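Local coordinates for protein L-methionine gamma-lyase (Fusobacterium nucleatum subsp. nucleatum, PDB 6LXU) that belongs to the Cys/Met metabolism family of pyridoxal-phosphate-dependent enzymes, holds its cofactor covalently and assembles from four chains, at residues D136-E141 against N163-D168; K149-V154 against P180-I185; Y194-L199 against K305-D310. All coordinates share one frame; numbering follows the deposited sequence.

Contact 2 has the largest share of buried residues: neighbouring parallel strands of the seven-stranded sheet, joined by regular backbone hydrogen bonds and branched aliphatic side chains. Contacts 1 and 3 are partly buried meetings of loops and helix ends, where side chains and waters do much of the bonding. Contact 1 turns on a buttressed carboxylate and a lysine; contact 3 has a single direct hydrogen bond and several bridging waters, one of them weakly held. Contacts 1 and 3 touch, V167 O and Q307 NE2 lying 2.8 Å apart. Contact 2 touches neither, yet strand 151-157 follows helix 140-146 of contact 1, and strand 183-187 precedes helix 192-195 of contact 3.

Contact 1: residues D136-E141 against N163-D168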
ATOM      1  N   ASP A 136      35.736  -1.918  26.346  1.00 13.03           N
ATOM      2  CA  ASP A 136      34.936  -0.818  26.855  1.00 13.41           C
ATOM      3  C   ASP A 136      35.339   0.440  26.103  1.00 12.37           C
ATOM      4  O   ASP A 136      36.367   1.049  26.404  1.00 12.92           O
ATOM      5  CB  ASP A 136      35.190  -0.642  28.353  1.00 14.49           C
ATOM      6  CG  ASP A 136      34.380   0.489  28.969  1.00 15.76           C
ATOM      7  OD1 ASP A 136      33.599   1.143  28.239  1.00 15.29           O
ATOM      8  OD2 ASP A 136      34.514   0.715  30.193  1.00 18.82           O
ATOM      9  N   THR A 137      34.524   0.835  25.119  1.00 11.70           N
ATOM     10  CA  THR A 137      34.865   2.006  24.311  1.00 11.52           C
ATOM     11  C   THR A 137      34.660   3.353  25.034  1.00 11.40           C
ATOM     12  O   THR A 137      35.013   4.394  24.482  1.00 11.43           O
ATOM     13  CB  THR A 137      34.165   2.012  22.934  1.00 11.01           C
ATOM     14  OG1 THR A 137      32.739   2.074  23.088  1.00 11.22           O
ATOM     15  CG2 THR A 137      34.551   0.784  22.119  1.00 11.21           C
ATOM     16  N   SER A 138      34.146   3.330  26.271  1.00 12.41           N
ATOM     17  CA  SER A 138      34.217   4.519  27.138  1.00 13.61           C
ATOM     18  C   SER A 138      35.609   4.722  27.744  1.00 14.56           C
ATOM     19  O   SER A 138      35.873   5.771  28.325  1.00 15.51           O
ATOM     20  CB  SER A 138      33.142   4.492  28.234  1.00 14.38           C
ATOM     21  OG  SER A 138      33.463   3.582  29.268  1.00 15.01           O
ATOM     22  N   ASN A 139      36.485   3.723  27.615  1.00 15.02           N
ATOM     23  CA  ASN A 139      37.862   3.799  28.092  1.00 15.55           C
ATOM     24  C   ASN A 139      38.786   3.980  26.887  1.00 15.42           C
ATOM     25  O   ASN A 139      39.069   3.021  26.163  1.00 15.58           O
ATOM     26  CB  ASN A 139      38.191   2.532  28.887  1.00 16.87           C
ATOM     27  CG  ASN A 139      39.542   2.593  29.570  1.00 17.91           C
ATOM     28  OD1 ASN A 139      40.545   2.980  28.969  1.00 19.31           O
ATOM     29  ND2 ASN A 139      39.574   2.188  30.839  1.00 21.52           N
ATOM     30  N   LEU A 140      39.242   5.207  26.661  1.00 15.54           N
ATOM     31  CA  LEU A 140      40.037   5.518  25.471  1.00 16.00           C
ATOM     32  C   LEU A 140      41.333   4.710  25.402  1.00 16.56           C
ATOM     33  O   LEU A 140      41.759   4.322  24.316  1.00 16.46           O
ATOM     34  CB  LEU A 140      40.360   7.016  25.377  1.00 16.15           C
ATOM     35  CG  LEU A 140      39.189   7.993  25.235  1.00 16.51           C
ATOM     36  CD1 LEU A 140      39.707   9.412  25.056  1.00 16.92           C
ATOM     37  CD2 LEU A 140      38.268   7.617  24.083  1.00 16.61           C
ATOM     38  N   GLU A 141      41.954   4.461  26.552  1.00 18.22           N
ATOM     39  CA  GLU A 141      43.174   3.654  26.596  1.00 19.42           C
ATOM     40  C   GLU A 141      42.936   2.206  26.162  1.00 18.69           C
ATOM     41  O   GLU A 141      43.762   1.658  25.434  1.00 18.12           O
ATOM     42  CB  GLU A 141      43.821   3.704  27.987  1.00 21.61           C
ATOM     43  CG  GLU A 141      44.374   5.073  28.363  1.00 24.10           C
ATOM     44  CD  GLU A 141      45.463   5.554  27.420  1.00 26.07           C
ATOM     45  OE1 GLU A 141      46.342   4.741  27.049  1.00 28.86           O
ATOM     46  OE2 GLU A 141      45.439   6.742  27.032  1.00 29.09           O
ATOM     47  N   ASN A 163      21.935   0.478  29.687  1.00 11.83           N
ATOM     48  CA  ASN A 163      22.121   1.566  30.633  1.00 10.98           C
ATOM     49  C   ASN A 163      22.437   2.889  29.923  1.00  9.77           C
ATOM     50  O   ASN A 163      22.933   3.818  30.550  1.00  9.79           O
ATOM     51  CB  ASN A 163      23.252   1.215  31.633  1.00 12.02           C
ATOM     52  CG  ASN A 163      22.905   0.065  32.588  1.00 13.23           C
ATOM     53  OD1 ASN A 163      21.749  -0.313  32.774  1.00 15.05           O
ATOM     54  ND2 ASN A 163      23.928  -0.440  33.276  1.00 15.45           N
ATOM     55  N   LEU A 164      22.128   2.987  28.628  1.00  8.96           N
ATOM     56  CA  LEU A 164      22.333   4.223  27.849  1.00  8.73           C
ATOM     57  C   LEU A 164      23.765   4.760  27.981  1.00  8.45           C
ATOM     58  O   LEU A 164      24.012   5.947  28.224  1.00  8.25           O
ATOM     59  CB  LEU A 164      21.266   5.273  28.170  1.00  8.89           C
ATOM     60  CG  LEU A 164      19.856   4.773  27.795  1.00  9.39           C
ATOM     61  CD1 LEU A 164      18.783   5.729  28.275  1.00  9.60           C
ATOM     62  CD2 LEU A 164      19.690   4.522  26.304  1.00  9.92           C
ATOM     63  N   LYS A 165      24.703   3.844  27.792  1.00  8.49           N
ATOM     64  CA  LYS A 165      26.123   4.155  27.801  1.00  8.93           C
ATOM     65  C   LYS A 165      26.469   5.177  26.736  1.00  8.44           C
ATOM     66  O   LYS A 165      26.036   5.064  25.584  1.00  8.17           O
ATOM     67  CB  LYS A 165      26.916   2.875  27.558  1.00  9.98           C
ATOM     68  CG  LYS A 165      28.431   3.019  27.591  1.00 11.15           C
ATOM     69  CD  LYS A 165      29.093   1.671  27.316  1.00 12.30           C
ATOM     70  CE  LYS A 165      30.595   1.739  27.386  1.00 13.21           C
ATOM     71  NZ  LYS A 165      31.175   0.374  27.358  1.00 13.54           N
ATOM     72  N   ILE A 166      27.296   6.143  27.132  1.00  8.43           N
ATOM     73  CA  ILE A 166      27.764   7.202  26.257  1.00  8.57           C
ATOM     74  C   ILE A 166      29.253   6.995  25.973  1.00  8.43           C
ATOM     75  O   ILE A 166      30.039   6.710  26.894  1.00  9.04           O
ATOM     76  CB  ILE A 166      27.574   8.584  26.932  1.00  9.02           C
ATOM     77  CG1 ILE A 166      26.099   8.873  27.252  1.00  9.19           C
ATOM     78  CG2 ILE A 166      28.168   9.701  26.083  1.00  9.34           C
ATOM     79  CD1 ILE A 166      25.186   8.899  26.034  1.00  9.31           C
ATOM     80  N   VAL A 167      29.640   7.121  24.714  1.00  8.21           N
ATOM     81  CA  VAL A 167      31.061   7.085  24.331  1.00  8.35           C
ATOM     82  C   VAL A 167      31.340   8.270  23.421  1.00  7.96           C
ATOM     83  O   VAL A 167      30.441   8.794  22.761  1.00  7.92           O
ATOM     84  CB  VAL A 167      31.496   5.739  23.705  1.00  8.71           C
ATOM     85  CG1 VAL A 167      31.097   4.576  24.612  1.00  9.11           C
ATOM     86  CG2 VAL A 167      30.940   5.548  22.311  1.00  8.82           C
ATOM     87  N   ASP A 168      32.604   8.706  23.419  1.00  7.92           N
ATOM     88  CA  ASP A 168      33.002   9.962  22.785  1.00  7.92           C
ATOM     89  C   ASP A 168      33.375   9.715  21.336  1.00  7.70           C
ATOM     90  O   ASP A 168      34.475   9.234  21.041  1.00  7.73           O
ATOM     91  CB  ASP A 168      34.181  10.563  23.557  1.00  8.30           C
ATOM     92  CG  ASP A 168      34.504  11.992  23.153  1.00  8.57           C
ATOM     93  OD1 ASP A 168      34.439  12.306  21.955  1.00  8.47           O
ATOM     94  OD2 ASP A 168      34.859  12.785  24.059  1.00  9.97           O
TER
HETATM   95  O   HOH W   1      34.600   7.227  24.838  1.00 12.41           O
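D136 meets K165 through one oxygen: K165 NZ gives a salt-bridging hydrogen bond of 2.7 Å to D136 OD1. The lysine arrives from above the carboxylate plane, 51° out of it, and its fully extended chain, with CG anti to the backbone N (chi1 -178°), carries the ammonium across to the turn. D136 OD1 also accepts from S138 N at 3.0 Å, closing an Asx turn, and from S138 OG at 2.7 Å, on the syn side but tilted from the carboxylate plane. Three donors therefore grip one oxygen and hold the carboxylate in place. K165 NZ has a second anionic partner in D110, so the lysine bridges two aspartates, which would probably stabilise its positive charge.

T137 presents OG1 to a methyl of V167, with T137 OG1 and V167 CG1 3.4 Å apart. The hydroxyl sits between the backbone N and carbonyl carbon (chi1 63°) and is itself bonded to D110, so the valine packs against an oxygen whose polar need is met. On the backbone side, a water donates to T137 O and accepts from D168 N, at 2.9 Å in each case, bridging the two segments. S138 lays its CB alongside the aliphatic end of K165, 3.8 Å from CE, while V167 CG1 comes within 3.7 Å of S138 N.

N139 closes the type I turn begun at D136, N139 N bonding to D136 O, and stands at the N-cap of helix 140-146. L140 turns its side chain to helix 169-176, whose own N-cap is D168. The arrangement is an Asx turn within a type I beta turn, leading into a helix N-cap and pinned by a lysine from the loop between strand 151-157 and helix 169-176.

Contact 2: residues K149-V154 against P180-I185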
ATOM      1  N   LYS A 149      47.472  -3.314  13.260  1.00 15.40           N
ATOM      2  CA  LYS A 149      47.718  -2.932  11.883  1.00 15.92           C
ATOM      3  C   LYS A 149      46.565  -3.333  10.949  1.00 14.19           C
ATOM      4  O   LYS A 149      46.265  -2.613  10.007  1.00 14.92           O
ATOM      5  CB  LYS A 149      49.020  -3.553  11.375  1.00 18.39           C
ATOM      6  CG  LYS A 149      49.449  -3.034  10.016  1.00 20.98           C
ATOM      7  CD  LYS A 149      50.793  -3.608   9.599  1.00 23.28           C
ATOM      8  CE  LYS A 149      51.342  -2.903   8.371  1.00 24.81           C
ATOM      9  NZ  LYS A 149      51.833  -1.528   8.678  1.00 26.21           N
ATOM     10  N   ASN A 150      45.964  -4.493  11.213  1.00 13.24           N
ATOM     11  CA  ASN A 150      44.865  -5.013  10.393  1.00 12.39           C
ATOM     12  C   ASN A 150      43.467  -4.625  10.901  1.00 11.58           C
ATOM     13  O   ASN A 150      42.473  -5.174  10.412  1.00 11.22           O
ATOM     14  CB  ASN A 150      44.975  -6.542  10.233  1.00 12.58           C
ATOM     15  CG  ASN A 150      44.799  -7.280  11.533  1.00 12.76           C
ATOM     16  OD1 ASN A 150      45.250  -6.821  12.581  1.00 13.91           O
ATOM     17  ND2 ASN A 150      44.143  -8.429  11.484  1.00 12.84           N
ATOM     18  N   THR A 151      43.363  -3.699  11.859  1.00 10.73           N
ATOM     19  CA  THR A 151      42.050  -3.172  12.269  1.00 10.34           C
ATOM     20  C   THR A 151      41.443  -2.401  11.121  1.00 10.08           C
ATOM     21  O   THR A 151      41.959  -1.376  10.689  1.00 10.79           O
ATOM     22  CB  THR A 151      42.151  -2.298  13.518  1.00 10.50           C
ATOM     23  OG1 THR A 151      42.776  -3.060  14.549  1.00 11.09           O
ATOM     24  CG2 THR A 151      40.751  -1.846  13.984  1.00 10.50           C
ATOM     25  N   ARG A 152      40.342  -2.932  10.590  1.00  9.52           N
ATOM     26  CA  ARG A 152      39.657  -2.316   9.465  1.00  9.22           C
ATOM     27  C   ARG A 152      38.444  -1.478   9.894  1.00  8.59           C
ATOM     28  O   ARG A 152      38.072  -0.557   9.188  1.00  8.80           O
ATOM     29  CB  ARG A 152      39.235  -3.413   8.479  1.00  9.50           C
ATOM     30  CG  ARG A 152      38.447  -2.970   7.269  1.00  9.84           C
ATOM     31  CD  ARG A 152      39.143  -1.912   6.434  1.00 10.28           C
ATOM     32  NE  ARG A 152      38.445  -1.679   5.174  1.00 10.60           N
ATOM     33  CZ  ARG A 152      38.547  -0.580   4.426  1.00 11.38           C
ATOM     34  NH1 ARG A 152      39.335   0.434   4.810  1.00 12.33           N
ATOM     35  NH2 ARG A 152      37.882  -0.489   3.289  1.00 12.09           N
ATOM     36  N   VAL A 153      37.823  -1.849  11.008  1.00  8.11           N
ATOM     37  CA  VAL A 153      36.618  -1.173  11.487  1.00  7.96           C
ATOM     38  C   VAL A 153      36.707  -0.971  12.987  1.00  7.82           C
ATOM     39  O   VAL A 153      37.051  -1.878  13.742  1.00  8.36           O
ATOM     40  CB  VAL A 153      35.340  -1.997  11.170  1.00  8.15           C
ATOM     41  CG1 VAL A 153      34.121  -1.479  11.937  1.00  8.16           C
ATOM     42  CG2 VAL A 153      35.068  -2.009   9.680  1.00  8.32           C
ATOM     43  N   VAL A 154      36.363   0.249  13.404  1.00  7.86           N
ATOM     44  CA  VAL A 154      36.002   0.539  14.780  1.00  7.84           C
ATOM     45  C   VAL A 154      34.503   0.845  14.741  1.00  7.49           C
ATOM     46  O   VAL A 154      34.093   1.771  14.050  1.00  7.49           O
ATOM     47  CB  VAL A 154      36.834   1.702  15.372  1.00  8.21           C
ATOM     48  CG1 VAL A 154      36.287   2.148  16.710  1.00  8.56           C
ATOM     49  CG2 VAL A 154      38.285   1.267  15.505  1.00  8.47           C
ATOM     50  N   PRO A 180      45.672   4.377   9.036  1.00 15.27           N
ATOM     51  CA  PRO A 180      45.076   4.964   7.826  1.00 15.78           C
ATOM     52  C   PRO A 180      44.056   4.084   7.075  1.00 15.49           C
ATOM     53  O   PRO A 180      43.355   4.592   6.205  1.00 17.25           O
ATOM     54  CB  PRO A 180      46.294   5.230   6.924  1.00 16.98           C
ATOM     55  CG  PRO A 180      47.301   4.253   7.370  1.00 17.20           C
ATOM     56  CD  PRO A 180      47.120   4.136   8.855  1.00 16.59           C
ATOM     57  N   ASN A 181      44.022   2.794   7.384  1.00 14.45           N
ATOM     58  CA  ASN A 181      43.069   1.868   6.770  1.00 14.29           C
ATOM     59  C   ASN A 181      41.794   1.649   7.605  1.00 12.87           C
ATOM     60  O   ASN A 181      40.902   0.912   7.169  1.00 13.11           O
ATOM     61  CB  ASN A 181      43.770   0.526   6.541  1.00 15.84           C
ATOM     62  CG  ASN A 181      43.066  -0.346   5.517  1.00 17.08           C
ATOM     63  OD1 ASN A 181      42.663   0.128   4.449  1.00 19.82           O
ATOM     64  ND2 ASN A 181      42.930  -1.634   5.831  1.00 18.68           N
ATOM     65  N   THR A 182      41.682   2.256   8.784  1.00 11.45           N
ATOM     66  CA  THR A 182      40.544   1.979   9.670  1.00 10.69           C
ATOM     67  C   THR A 182      39.347   2.887   9.387  1.00  9.92           C
ATOM     68  O   THR A 182      39.478   4.116   9.329  1.00 10.46           O
ATOM     69  CB  THR A 182      40.949   2.124  11.139  1.00 10.56           C
ATOM     70  OG1 THR A 182      42.082   1.286  11.418  1.00 10.89           O
ATOM     71  CG2 THR A 182      39.800   1.762  12.086  1.00 10.50           C
ATOM     72  N   LEU A 183      38.170   2.271   9.237  1.00  9.12           N
ATOM     73  CA  LEU A 183      36.907   3.004   9.108  1.00  8.89           C
ATOM     74  C   LEU A 183      36.168   3.006  10.429  1.00  8.49           C
ATOM     75  O   LEU A 183      36.113   1.986  11.113  1.00  9.01           O
ATOM     76  CB  LEU A 183      36.026   2.347   8.052  1.00  9.35           C
ATOM     77  CG  LEU A 183      36.567   2.381   6.625  1.00 10.13           C
ATOM     78  CD1 LEU A 183      35.767   1.430   5.743  1.00 10.42           C
ATOM     79  CD2 LEU A 183      36.551   3.796   6.066  1.00 11.11           C
ATOM     80  N   VAL A 184      35.581   4.152  10.767  1.00  7.77           N
ATOM     81  CA  VAL A 184      34.758   4.292  11.946  1.00  7.57           C
ATOM     82  C   VAL A 184      33.291   4.271  11.506  1.00  7.27           C
ATOM     83  O   VAL A 184      32.881   5.070  10.664  1.00  7.00           O
ATOM     84  CB  VAL A 184      35.076   5.588  12.726  1.00  7.99           C
ATOM     85  CG1 VAL A 184      34.220   5.667  13.985  1.00  8.51           C
ATOM     86  CG2 VAL A 184      36.551   5.652  13.099  1.00  8.23           C
ATOM     87  N   ILE A 185      32.531   3.341  12.102  1.00  6.99           N
ATOM     88  CA  ILE A 185      31.114   3.135  11.776  1.00  7.20           C
ATOM     89  C   ILE A 185      30.340   3.372  13.053  1.00  7.00           C
ATOM     90  O   ILE A 185      30.676   2.799  14.083  1.00  7.23           O
ATOM     91  CB  ILE A 185      30.857   1.704  11.244  1.00  7.76           C
ATOM     92  CG1 ILE A 185      31.757   1.427  10.037  1.00  8.43           C
ATOM     93  CG2 ILE A 185      29.384   1.523  10.906  1.00  7.86           C
ATOM     94  CD1 ILE A 185      31.672   0.023   9.487  1.00  8.77           C
TER
HETATM   95  O   HOH W   2      43.800  -2.164   8.742  1.00 24.19           O
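R152 spreads its guanidinium over a methyl of L183, whose CD1 lies 3.6 Å from the plane, over its centre. The arginine chain bends at chi2 (56°), which folds the group back toward the neighbouring segment. There R152 NH1 donates to N181 O at 2.9 Å, with the acceptor almost in the guanidinium plane; R152 NE bonds to V100 O. T182 OG1 donates to T151 O at 2.8 Å, from above the carbonyl plane, and a water also joins T151 O to N181 ND2.

Beyond this end the strands run parallel, and three backbone bonds alternate between them: L183 N to R152 O (2.8 Å), V154 N to L183 O (2.9 Å) and I185 N to V154 O (2.9 Å). V153 CG1 meets I185 CD1 at 3.8 Å on the side lined by helix 89-100, whereas V154 and T182 bring their CG2 methyls together toward A176 of helix 169-176. That helix makes the beta-alpha-beta crossover between the strands. The chemistry implies a graded junction: polar side chains satisfy carbonyls where the pairing begins, and regular backbone bonds flanked by aliphatic groups take over in the buried sheet.

Contact 3: residues Y194-L199 against K305-D310; sequences YMQKPL and KKQMKD
Y194 holds its ring with a water in the ring plane, beyond its hydroxyl edge: Y194 OH and the water oxygen are 2.6 Å apart, and the water donates to D310 OD2, also salt-bridged to R275. The other flat pair is Q196 and Q307, whose side chains run alongside each other in the same direction, with amide planes nearly perpendicular, 86° apart. The two amides are not directly hydrogen-bonded; a water donates to Q196 OE1 at 2.7 Å and accepts from Q307 NE2. Each glutamine is anchored beyond the contact, Q196 NE2 to N188 and T158, and Q307 NE2 to V167 O.

Between these pairs the backbones run in opposite directions. K309 N donates to M195 O at 2.8 Å, in the carbonyl plane and on a lone pair, while M308 CA adds a CA-H...O contact of 3.2 Å to the same oxygen. With CG beside the backbone N (chi1 -65°) and the chain extended to the sulfur (chi2 175°), M195 SD comes 3.3 Å from D310 O, a buried carbonyl with no polar partner in the model. M308 CE lies 4.2 Å from M195 SD.

K309 runs extended past the carbonyl of Y194, with its CD 3.7 Å from Y194 O. Another water joins K197 N to Q307 O. K197 NZ and K309 NZ stand 5.0 Å apart, but K197 is salt-bridged to E79, probably easing the like-charge repulsion. The chemistry implies a junction between segment 194-199 and the one leaving helix 301-307 in which ordered waters supply most of the polar links.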
ATOM      1  N   TYR A 194      18.571  14.448  14.589  1.00  7.14           N
ATOM      2  CA  TYR A 194      18.066  15.554  15.413  1.00  7.67           C
ATOM      3  C   TYR A 194      19.001  15.858  16.578  1.00  7.59           C
ATOM      4  O   TYR A 194      19.107  17.024  16.984  1.00  8.63           O
ATOM      5  CB  TYR A 194      16.652  15.218  15.915  1.00  8.33           C
ATOM      6  CG  TYR A 194      15.997  16.239  16.805  1.00  9.29           C
ATOM      7  CD1 TYR A 194      15.257  17.275  16.254  1.00 11.12           C
ATOM      8  CD2 TYR A 194      16.045  16.135  18.182  1.00  9.97           C
ATOM      9  CE1 TYR A 194      14.605  18.202  17.035  1.00 12.06           C
ATOM     10  CE2 TYR A 194      15.421  17.080  18.993  1.00 10.91           C
ATOM     11  CZ  TYR A 194      14.717  18.114  18.399  1.00 11.62           C
ATOM     12  OH  TYR A 194      14.067  19.055  19.164  1.00 13.95           O
ATOM     13  N   MET A 195      19.655  14.843  17.130  1.00  7.21           N
ATOM     14  CA  MET A 195      20.532  15.037  18.284  1.00  7.35           C
ATOM     15  C   MET A 195      22.012  14.949  17.981  1.00  7.32           C
ATOM     16  O   MET A 195      22.799  15.622  18.659  1.00  7.84           O
ATOM     17  CB  MET A 195      20.207  14.035  19.386  1.00  7.54           C
ATOM     18  CG  MET A 195      18.829  14.266  19.953  1.00  8.25           C
ATOM     19  SD  MET A 195      18.302  13.046  21.155  1.00  8.90           S
ATOM     20  CE  MET A 195      16.902  12.328  20.300  1.00  8.49           C
ATOM     21  N   GLN A 196      22.425  14.124  17.026  1.00  7.02           N
ATOM     22  CA  GLN A 196      23.837  13.779  16.885  1.00  7.28           C
ATOM     23  C   GLN A 196      24.120  13.541  15.422  1.00  7.04           C
ATOM     24  O   GLN A 196      23.334  12.860  14.755  1.00  7.10           O
ATOM     25  CB  GLN A 196      24.059  12.505  17.695  1.00  7.67           C
ATOM     26  CG  GLN A 196      25.468  11.983  17.831  1.00  7.96           C
ATOM     27  CD  GLN A 196      25.534  10.892  18.884  1.00  7.77           C
ATOM     28  OE1 GLN A 196      25.901  11.144  20.031  1.00  8.39           O
ATOM     29  NE2 GLN A 196      25.143   9.675  18.512  1.00  7.40           N
ATOM     30  N   LYS A 197      25.223  14.104  14.916  1.00  7.41           N
ATOM     31  CA  LYS A 197      25.621  13.952  13.522  1.00  7.73           C
ATOM     32  C   LYS A 197      27.062  13.447  13.476  1.00  7.53           C
ATOM     33  O   LYS A 197      28.025  14.234  13.402  1.00  7.39           O
ATOM     34  CB  LYS A 197      25.446  15.259  12.745  1.00  8.39           C
ATOM     35  CG  LYS A 197      23.992  15.730  12.693  1.00  8.96           C
ATOM     36  CD  LYS A 197      23.779  16.802  11.637  1.00  9.75           C
ATOM     37  CE  LYS A 197      22.414  17.463  11.762  1.00 10.22           C
ATOM     38  NZ  LYS A 197      22.041  18.218  10.536  1.00 10.82           N
ATOM     39  N   PRO A 198      27.234  12.126  13.578  1.00  7.24           N
ATOM     40  CA  PRO A 198      28.576  11.575  13.731  1.00  7.41           C
ATOM     41  C   PRO A 198      29.555  11.949  12.620  1.00  7.75           C
ATOM     42  O   PRO A 198      30.771  12.065  12.895  1.00  7.53           O
ATOM     43  CB  PRO A 198      28.325  10.057  13.785  1.00  7.35           C
ATOM     44  CG  PRO A 198      26.939   9.931  14.333  1.00  7.37           C
ATOM     45  CD  PRO A 198      26.198  11.076  13.722  1.00  7.22           C
ATOM     46  N   LEU A 199      29.084  12.134  11.396  1.00  8.00           N
ATOM     47  CA  LEU A 199      30.007  12.474  10.310  1.00  8.92           C
ATOM     48  C   LEU A 199      30.705  13.805  10.568  1.00  9.47           C
ATOM     49  O   LEU A 199      31.866  13.982  10.171  1.00 10.57           O
ATOM     50  CB  LEU A 199      29.278  12.516   8.968  1.00  9.18           C
ATOM     51  CG  LEU A 199      28.606  11.202   8.546  1.00  9.39           C
ATOM     52  CD1 LEU A 199      27.889  11.394   7.228  1.00  9.76           C
ATOM     53  CD2 LEU A 199      29.586  10.039   8.449  1.00  9.73           C
ATOM     54  N   LYS A 305      26.652  15.963  26.609  1.00 11.10           N
ATOM     55  CA  LYS A 305      26.395  17.393  26.451  1.00 12.40           C
ATOM     56  C   LYS A 305      27.169  18.006  25.275  1.00 11.65           C
ATOM     57  O   LYS A 305      26.690  18.931  24.638  1.00 12.84           O
ATOM     58  CB  LYS A 305      26.721  18.128  27.750  1.00 14.07           C
ATOM     59  CG  LYS A 305      26.282  19.584  27.774  1.00 16.55           C
ATOM     60  CD  LYS A 305      26.630  20.212  29.111  1.00 18.70           C
ATOM     61  CE  LYS A 305      26.162  21.657  29.178  1.00 20.94           C
ATOM     62  NZ  LYS A 305      26.647  22.342  30.406  1.00 23.07           N
ATOM     63  N   LYS A 306      28.358  17.491  24.984  1.00 11.20           N
ATOM     64  CA  LYS A 306      29.149  17.999  23.874  1.00 11.27           C
ATOM     65  C   LYS A 306      28.697  17.504  22.519  1.00 10.53           C
ATOM     66  O   LYS A 306      28.818  18.229  21.543  1.00 11.40           O
ATOM     67  CB  LYS A 306      30.602  17.584  24.023  1.00 12.21           C
ATOM     68  CG  LYS A 306      31.418  18.259  25.108  1.00 13.12           C
ATOM     69  CD  LYS A 306      31.705  19.683  24.711  1.00 13.60           C
ATOM     70  CE  LYS A 306      32.693  20.350  25.645  1.00 14.27           C
ATOM     71  NZ  LYS A 306      33.022  21.709  25.159  1.00 14.74           N
ATOM     72  N   GLN A 307      28.248  16.245  22.421  1.00  9.49           N
ATOM     73  CA  GLN A 307      27.968  15.651  21.106  1.00  9.01           C
ATOM     74  C   GLN A 307      26.483  15.449  20.792  1.00  8.52           C
ATOM     75  O   GLN A 307      26.172  15.060  19.671  1.00  8.95           O
ATOM     76  CB  GLN A 307      28.764  14.351  20.915  1.00  9.00           C
ATOM     77  CG  GLN A 307      28.235  13.158  21.681  1.00  8.93           C
ATOM     78  CD  GLN A 307      29.131  11.932  21.651  1.00  8.61           C
ATOM     79  OE1 GLN A 307      30.275  11.957  21.172  1.00  8.42           O
ATOM     80  NE2 GLN A 307      28.619  10.834  22.196  1.00  8.58           N
ATOM     81  N   MET A 308      25.601  15.734  21.751  1.00  8.38           N
ATOM     82  CA  MET A 308      24.157  15.569  21.555  1.00  8.59           C
ATOM     83  C   MET A 308      23.455  16.900  21.777  1.00  8.68           C
ATOM     84  O   MET A 308      23.666  17.556  22.802  1.00  9.82           O
ATOM     85  CB  MET A 308      23.563  14.556  22.529  1.00  8.58           C
ATOM     86  CG  MET A 308      24.209  13.181  22.482  1.00  8.50           C
ATOM     87  SD  MET A 308      23.429  11.996  23.594  1.00  8.48           S
ATOM     88  CE  MET A 308      21.876  11.646  22.777  1.00  8.24           C
ATOM     89  N   LYS A 309      22.588  17.282  20.851  1.00  8.72           N
ATOM     90  CA  LYS A 309      21.809  18.517  20.986  1.00  9.64           C
ATOM     91  C   LYS A 309      20.679  18.388  21.988  1.00  9.20           C
ATOM     92  O   LYS A 309      20.215  19.395  22.519  1.00 10.49           O
ATOM     93  CB  LYS A 309      21.250  18.944  19.636  1.00 11.21           C
ATOM     94  CG  LYS A 309      22.323  19.299  18.625  1.00 13.83           C
ATOM     95  CD  LYS A 309      21.663  19.719  17.327  1.00 16.42           C
ATOM     96  CE  LYS A 309      22.659  20.040  16.232  1.00 18.78           C
ATOM     97  NZ  LYS A 309      21.966  20.431  14.972  1.00 20.35           N
ATOM     98  N   ASP A 310      20.207  17.162  22.204  1.00  8.81           N
ATOM     99  CA  ASP A 310      19.269  16.856  23.278  1.00  9.12           C
ATOM    100  C   ASP A 310      19.609  15.438  23.710  1.00  8.39           C
ATOM    101  O   ASP A 310      20.377  14.751  23.039  1.00  8.29           O
ATOM    102  CB  ASP A 310      17.813  17.005  22.807  1.00 10.26           C
ATOM    103  CG  ASP A 310      16.841  17.295  23.942  1.00 11.63           C
ATOM    104  OD1 ASP A 310      17.177  17.020  25.118  1.00 13.18           O
ATOM    105  OD2 ASP A 310      15.745  17.812  23.659  1.00 13.02           O
TER
HETATM  106  O   HOH W   3      14.440  18.941  21.765  1.00 19.70           O
HETATM  107  O   HOH W   4      19.966  18.473  14.018  1.00 26.36           O
HETATM  108  O   HOH W   5      25.773   9.926  22.440  1.00  7.81           O
HETATM  109  O   HOH W   6      26.712  15.551  16.981  1.00 13.83           O